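Copper-containing nitrite reductase (Thermus scotoductus, PDB 6HBE) probably reduces nitrite to nitric oxide with electrons from cytochrome c, as a copper-containing homotrimeric enzyme of the multicopper oxidase family. Local coordinates at residues Ile32-Phe44 with Val300-Tyr314. Residues are numbered along the deposited sequence; the frame is centred on the assembly and turned at random.
With CA (calcium ion), chain O.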
loop_
_atom_site.group_PDB
_atom_site.type_symbol
_atom_site.label_atom_id
_atom_site.label_comp_id
_atom_site.label_asym_id
_atom_site.label_seq_id
_atom_site.Cartn_x
_atom_site.Cartn_y
_atom_site.Cartn_z
ATOM N N ILE C 32 2.027 -21.382 -17.891
ATOM C CA ILE C 32 2.881 -20.262 -18.254
ATOM C C ILE C 32 2.010 -19.279 -19.056
ATOM O O ILE C 32 1.403 -19.681 -20.048
ATOM C CB ILE C 32 4.087 -20.704 -19.098
ATOM C CG1 ILE C 32 4.860 -21.823 -18.393
ATOM C CG2 ILE C 32 5.013 -19.529 -19.393
ATOM C CD1 ILE C 32 6.044 -22.349 -19.181
ATOM N N PHE C 33 1.945 -18.012 -18.619
ATOM C CA PHE C 33 1.143 -16.973 -19.291
ATOM C C PHE C 33 2.011 -15.906 -19.998
ATOM O O PHE C 33 2.990 -15.452 -19.431
ATOM C CB PHE C 33 0.229 -16.284 -18.263
ATOM C CG PHE C 33 -0.345 -17.203 -17.204
ATOM C CD1 PHE C 33 -1.319 -18.129 -17.522
ATOM C CD2 PHE C 33 0.041 -17.079 -15.852
ATOM C CE1 PHE C 33 -1.864 -18.962 -16.562
ATOM C CE2 PHE C 33 -0.502 -17.917 -14.872
ATOM C CZ PHE C 33 -1.467 -18.847 -15.230
ATOM N N GLU C 34 1.683 -15.505 -21.237
ATOM C CA GLU C 34 2.386 -14.381 -21.881
ATOM C C GLU C 34 1.689 -13.048 -21.495
ATOM O O GLU C 34 0.726 -12.644 -22.095
ATOM C CB GLU C 34 2.494 -14.534 -23.417
ATOM C CG GLU C 34 3.614 -13.650 -24.006
ATOM C CD GLU C 34 3.561 -13.426 -25.526
ATOM O OE1 GLU C 34 2.498 -13.663 -26.130
ATOM O OE2 GLU C 34 4.598 -12.984 -26.115
ATOM N N VAL C 35 2.191 -12.374 -20.471
ATOM C CA VAL C 35 1.525 -11.172 -19.931
ATOM C C VAL C 35 1.866 -9.857 -20.664
ATOM O O VAL C 35 1.269 -8.836 -20.393
ATOM C CB VAL C 35 1.775 -11.014 -18.419
ATOM C CG1 VAL C 35 1.142 -12.168 -17.658
ATOM C CG2 VAL C 35 3.259 -10.868 -18.075
ATOM N N ASP C 36 2.898 -9.869 -21.506
ATOM C CA ASP C 36 3.243 -8.730 -22.362
ATOM C C ASP C 36 4.041 -9.326 -23.535
ATOM O O ASP C 36 4.382 -10.525 -23.485
ATOM C CB ASP C 36 4.074 -7.718 -21.561
ATOM C CG ASP C 36 3.872 -6.272 -22.003
ATOM O OD1 ASP C 36 3.727 -6.012 -23.233
ATOM O OD2 ASP C 36 3.922 -5.379 -21.121
ATOM N N GLN C 37 4.349 -8.536 -24.572
ATOM C CA GLN C 37 5.158 -9.048 -25.675
ATOM C C GLN C 37 6.507 -9.479 -25.131
ATOM O O GLN C 37 7.185 -8.679 -24.510
ATOM C CB GLN C 37 5.377 -8.010 -26.802
ATOM C CG GLN C 37 4.148 -7.665 -27.640
ATOM C CD GLN C 37 3.197 -6.703 -26.957
ATOM O OE1 GLN C 37 3.581 -6.002 -26.025
ATOM N NE2 GLN C 37 1.944 -6.664 -27.407
ATOM N N GLY C 38 6.889 -10.745 -25.350
ATOM C CA GLY C 38 8.207 -11.282 -24.904
ATOM C C GLY C 38 8.365 -11.480 -23.375
ATOM O O GLY C 38 9.479 -11.707 -22.904
ATOM N N VAL C 39 7.278 -11.376 -22.611
ATOM C CA VAL C 39 7.328 -11.458 -21.123
ATOM C C VAL C 39 6.400 -12.571 -20.629
ATOM O O VAL C 39 5.180 -12.505 -20.811
ATOM C CB VAL C 39 6.933 -10.122 -20.454
ATOM C CG1 VAL C 39 6.981 -10.240 -18.919
ATOM C CG2 VAL C 39 7.867 -9.012 -20.926
ATOM N N TYR C 40 6.994 -13.609 -20.027
ATOM C CA TYR C 40 6.279 -14.798 -19.594
ATOM C C TYR C 40 6.253 -14.932 -18.084
ATOM O O TYR C 40 7.243 -14.647 -17.448
ATOM C CB TYR C 40 6.909 -16.058 -20.208
ATOM C CG TYR C 40 6.826 -16.022 -21.701
ATOM C CD1 TYR C 40 7.801 -15.357 -22.441
ATOM C CD2 TYR C 40 5.759 -16.602 -22.378
ATOM C CE1 TYR C 40 7.732 -15.290 -23.823
ATOM C CE2 TYR C 40 5.681 -16.541 -23.771
ATOM C CZ TYR C 40 6.691 -15.886 -24.476
ATOM O OH TYR C 40 6.658 -15.791 -25.851
ATOM N N LEU C 41 5.114 -15.376 -17.542
ATOM C CA LEU C 41 4.873 -15.552 -16.114
ATOM C C LEU C 41 4.531 -17.008 -15.801
ATOM O O LEU C 41 3.548 -17.537 -16.335
ATOM C CB LEU C 41 3.655 -14.680 -15.703
ATOM C CG LEU C 41 3.140 -14.779 -14.268
ATOM C CD1 LEU C 41 4.198 -14.334 -13.279
ATOM C CD2 LEU C 41 1.866 -13.959 -14.076
ATOM N N ARG C 42 5.296 -17.637 -14.913
ATOM C CA ARG C 42 4.988 -18.997 -14.429
ATOM C C ARG C 42 4.110 -18.924 -13.213
ATOM O O ARG C 42 4.348 -18.101 -12.331
ATOM C CB ARG C 42 6.257 -19.760 -14.035
ATOM C CG ARG C 42 7.245 -20.005 -15.167
ATOM C CD ARG C 42 8.178 -21.161 -14.827
ATOM N NE ARG C 42 9.454 -20.957 -15.487
ATOM C CZ ARG C 42 9.895 -21.581 -16.581
ATOM N NH1 ARG C 42 11.101 -21.241 -17.056
ATOM N NH2 ARG C 42 9.187 -22.540 -17.202
ATOM N N GLY C 43 3.129 -19.816 -13.142
ATOM C CA GLY C 43 2.234 -19.902 -12.003
ATOM C C GLY C 43 1.300 -21.090 -12.050
ATOM O O GLY C 43 1.642 -22.137 -12.580
ATOM N N PHE C 44 0.124 -20.927 -11.459
ATOM C CA PHE C 44 -0.925 -21.934 -11.449
ATOM C C PHE C 44 -2.175 -21.354 -12.110
ATOM O O PHE C 44 -2.407 -20.136 -12.033
ATOM C CB PHE C 44 -1.301 -22.332 -10.016
ATOM C CG PHE C 44 -0.173 -22.948 -9.204
ATOM C CD1 PHE C 44 0.397 -24.170 -9.585
ATOM C CD2 PHE C 44 0.273 -22.347 -8.012
ATOM C CE1 PHE C 44 1.431 -24.752 -8.841
ATOM C CE2 PHE C 44 1.305 -22.929 -7.259
ATOM C CZ PHE C 44 1.885 -24.127 -7.677
ATOM N N VAL C 300 1.168 -21.000 -22.764
ATOM C CA VAL C 300 2.108 -21.706 -23.636
ATOM C C VAL C 300 2.714 -22.930 -22.943
ATOM O O VAL C 300 2.607 -23.083 -21.735
ATOM C CB VAL C 300 3.242 -20.775 -24.127
ATOM C CG1 VAL C 300 2.664 -19.648 -24.975
ATOM C CG2 VAL C 300 4.064 -20.219 -22.972
ATOM N N LYS C 301 3.403 -23.776 -23.709
ATOM C CA LYS C 301 4.064 -24.968 -23.142
ATOM C C LYS C 301 5.552 -24.816 -22.970
ATOM O O LYS C 301 6.122 -25.338 -22.012
ATOM C CB LYS C 301 3.751 -26.189 -24.000
ATOM C CG LYS C 301 2.257 -26.472 -24.079
ATOM C CD LYS C 301 1.744 -27.397 -22.966
ATOM C CE LYS C 301 1.787 -26.814 -21.568
ATOM N NZ LYS C 301 0.875 -27.555 -20.656
ATOM N N GLU C 302 6.173 -24.095 -23.891
ATOM C CA GLU C 302 7.576 -23.745 -23.799
ATOM C C GLU C 302 7.699 -22.235 -23.871
ATOM O O GLU C 302 6.836 -21.541 -24.425
ATOM C CB GLU C 302 8.376 -24.366 -24.956
ATOM C CG GLU C 302 8.075 -25.833 -25.238
ATOM C CD GLU C 302 9.190 -26.529 -25.996
ATOM O OE1 GLU C 302 9.175 -26.538 -27.244
ATOM O OE2 GLU C 302 10.096 -27.063 -25.327
ATOM N N ILE C 303 8.792 -21.734 -23.317
ATOM C CA ILE C 303 9.139 -20.335 -23.446
ATOM C C ILE C 303 10.098 -20.243 -24.633
ATOM O O ILE C 303 11.089 -20.962 -24.676
ATOM C CB ILE C 303 9.761 -19.795 -22.139
ATOM C CG1 ILE C 303 8.672 -19.774 -21.046
ATOM C CG2 ILE C 303 10.359 -18.409 -22.359
ATOM C CD1 ILE C 303 9.176 -19.593 -19.644
ATOM N N PRO C 304 9.803 -19.376 -25.603
ATOM C CA PRO C 304 10.690 -19.255 -26.746
ATOM C C PRO C 304 12.016 -18.579 -26.442
ATOM O O PRO C 304 12.177 -17.905 -25.417
ATOM C CB PRO C 304 9.871 -18.435 -27.745
ATOM C CG PRO C 304 8.895 -17.689 -26.928
ATOM C CD PRO C 304 8.567 -18.594 -25.780
ATOM N N ALA C 305 12.967 -18.777 -27.350
ATOM C CA ALA C 305 14.290 -18.161 -27.256
ATOM C C ALA C 305 14.225 -16.649 -27.489
ATOM O O ALA C 305 15.145 -15.935 -27.107
ATOM C CB ALA C 305 15.249 -18.806 -28.255
ATOM N N SER C 306 13.151 -16.176 -28.126
ATOM C CA SER C 306 12.871 -14.739 -28.243
ATOM C C SER C 306 12.474 -14.009 -26.926
ATOM O O SER C 306 12.456 -12.789 -26.911
ATOM C CB SER C 306 11.793 -14.491 -29.305
ATOM O OG SER C 306 10.516 -14.967 -28.903
ATOM N N ALA C 307 12.165 -14.735 -25.846
ATOM C CA ALA C 307 11.676 -14.126 -24.585
ATOM C C ALA C 307 12.650 -13.119 -24.005
ATOM O O ALA C 307 13.851 -13.383 -23.962
ATOM C CB ALA C 307 11.393 -15.214 -23.542
ATOM N N LYS C 308 12.144 -11.982 -23.528
ATOM C CA LYS C 308 13.021 -11.006 -22.852
ATOM C C LYS C 308 12.996 -11.086 -21.325
ATOM O O LYS C 308 13.926 -10.632 -20.679
ATOM C CB LYS C 308 12.855 -9.568 -23.380
ATOM C CG LYS C 308 11.479 -8.977 -23.352
ATOM C CD LYS C 308 11.399 -7.693 -24.186
ATOM C CE LYS C 308 9.943 -7.244 -24.224
ATOM N NZ LYS C 308 9.705 -5.856 -24.751
ATOM N N ARG C 309 11.980 -11.733 -20.756
ATOM C CA ARG C 309 11.873 -11.867 -19.304
ATOM C C ARG C 309 10.989 -13.064 -18.987
ATOM O O ARG C 309 9.965 -13.283 -19.670
ATOM C CB ARG C 309 11.283 -10.566 -18.700
ATOM C CG ARG C 309 10.936 -10.633 -17.222
ATOM C CD ARG C 309 10.563 -9.273 -16.633
ATOM N NE ARG C 309 11.717 -8.551 -16.087
ATOM C CZ ARG C 309 11.735 -7.256 -15.744
ATOM N NH1 ARG C 309 10.640 -6.482 -15.861
ATOM N NH2 ARG C 309 12.871 -6.730 -15.268
ATOM N N VAL C 310 11.405 -13.863 -17.999
ATOM C CA VAL C 310 10.540 -14.869 -17.391
ATOM C C VAL C 310 10.389 -14.563 -15.909
ATOM O O VAL C 310 11.367 -14.528 -15.177
ATOM C CB VAL C 310 11.100 -16.315 -17.526
ATOM C CG1 VAL C 310 10.091 -17.327 -16.963
ATOM C CG2 VAL C 310 11.406 -16.610 -18.983
ATOM N N VAL C 311 9.140 -14.375 -15.477
ATOM C CA VAL C 311 8.795 -14.017 -14.104
ATOM C C VAL C 311 8.290 -15.302 -13.431
ATOM O O VAL C 311 7.518 -16.046 -14.043
ATOM C CB VAL C 311 7.666 -12.949 -14.087
ATOM C CG1 VAL C 311 7.323 -12.540 -12.654
ATOM C CG2 VAL C 311 8.051 -11.726 -14.933
ATOM N N ASP C 312 8.747 -15.567 -12.201
ATOM C CA ASP C 312 8.286 -16.712 -11.425
ATOM C C ASP C 312 8.343 -16.385 -9.932
ATOM O O ASP C 312 9.421 -16.345 -9.365
ATOM C CB ASP C 312 9.159 -17.946 -11.745
ATOM C CG ASP C 312 8.688 -19.219 -11.038
ATOM O OD1 ASP C 312 7.769 -19.218 -10.167
ATOM O OD2 ASP C 312 9.220 -20.271 -11.396
ATOM N N PRO C 313 7.182 -16.174 -9.285
ATOM C CA PRO C 313 7.278 -15.770 -7.891
ATOM C C PRO C 313 7.931 -16.821 -6.969
ATOM O O PRO C 313 8.684 -16.444 -6.063
ATOM C CB PRO C 313 5.816 -15.524 -7.498
ATOM C CG PRO C 313 5.013 -16.308 -8.473
ATOM C CD PRO C 313 5.778 -16.276 -9.737
ATOM N N TYR C 314 7.671 -18.096 -7.243
ATOM C CA TYR C 314 8.112 -19.217 -6.402
ATOM C C TYR C 314 9.539 -19.750 -6.692
ATOM O O TYR C 314 10.186 -20.297 -5.803
ATOM C CB TYR C 314 7.174 -20.369 -6.584
ATOM C CG TYR C 314 5.678 -20.048 -6.512
ATOM C CD1 TYR C 314 5.102 -19.542 -5.362
ATOM C CD2 TYR C 314 4.856 -20.260 -7.614
ATOM C CE1 TYR C 314 3.740 -19.292 -5.303
ATOM C CE2 TYR C 314 3.499 -20.023 -7.554
ATOM C CZ TYR C 314 2.950 -19.541 -6.416
ATOM O OH TYR C 314 1.586 -19.317 -6.380
HETATM CA CA CA O . 3.300 -4.061 -24.648
HETATM O O HOH W 1 0.666 -23.200 -19.807
HETATM O O HOH W 2 3.317 -3.092 -22.459
HETATM O O HOH W 3 7.046 -6.088 -23.553
HETATM O O HOH W 4 8.812 -14.031 -27.122
HETATM O O HOH W 5 2.234 -3.286 -26.862
HETATM O O HOH W 6 3.371 -1.552 -24.845
HETATM O O HOH W 7 5.336 -3.837 -25.233
HETATM O O HOH W 8 1.090 -4.287 -24.370
#
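The edge of a mixed beta sheet in the N-terminal cupredoxin domain is extended here: strand 309-311 lies parallel to the second arm of the hairpin 32-44, and the preceding segment wraps over Tyr40. Tyr40 N donates to Arg309 O (3.0 Å), Val311 N to Tyr40 O (2.7 Å, with an N-H...O angle of 173°) and Arg42 N to Val311 O, a regular parallel ladder. At its start Gly38 O takes two N-H groups, Lys308 N at 2.8 Å and Arg309 N at 3.3 Å, both in the carbonyl plane. On the first arm of the hairpin, Ile32 O receives Val300 N, while a water joins Ile32 N to Val300 O.

Tyr40 has CG anti to its carbonyl carbon (chi1 -62°), which lays the ring among Val300, Ile303, Pro304 and Ala307. Ala307 CB sits 3.7 Å from Tyr40 CE1, Pro304 CD 3.5 Å from Tyr40 CZ, and Ile303 slides past the ring in the opposite direction. A water in the ring plane links Tyr40 OH to Ser306 OG. Ile303 also reaches Arg42: its CD1 lies over one face of the guanidinium, 3.6 Å from Arg42 NH1. On the other sheet face Leu41 CD1 packs on Val311 CG1.

At the hairpin turn Asp36 OD1 and Gln37 OE1 bind calcium, five waters completing its shell, and another water bridges Gln37 O to Lys308 NZ, which also bonds His410 O of the second subunit. Arg309 pairs with Glu322 and with Glu376 of that subunit. At the far end Phe44 meets Tyr314 obliquely and stacks on His125, a type 1 copper ligand. Backbone bonds thus fix the strand register, apolar packing round Tyr40, helped by the Val300 to Ile32 bond and two waters, holds the wrapping segment, and charged ends carry the same edge into the trimer interface.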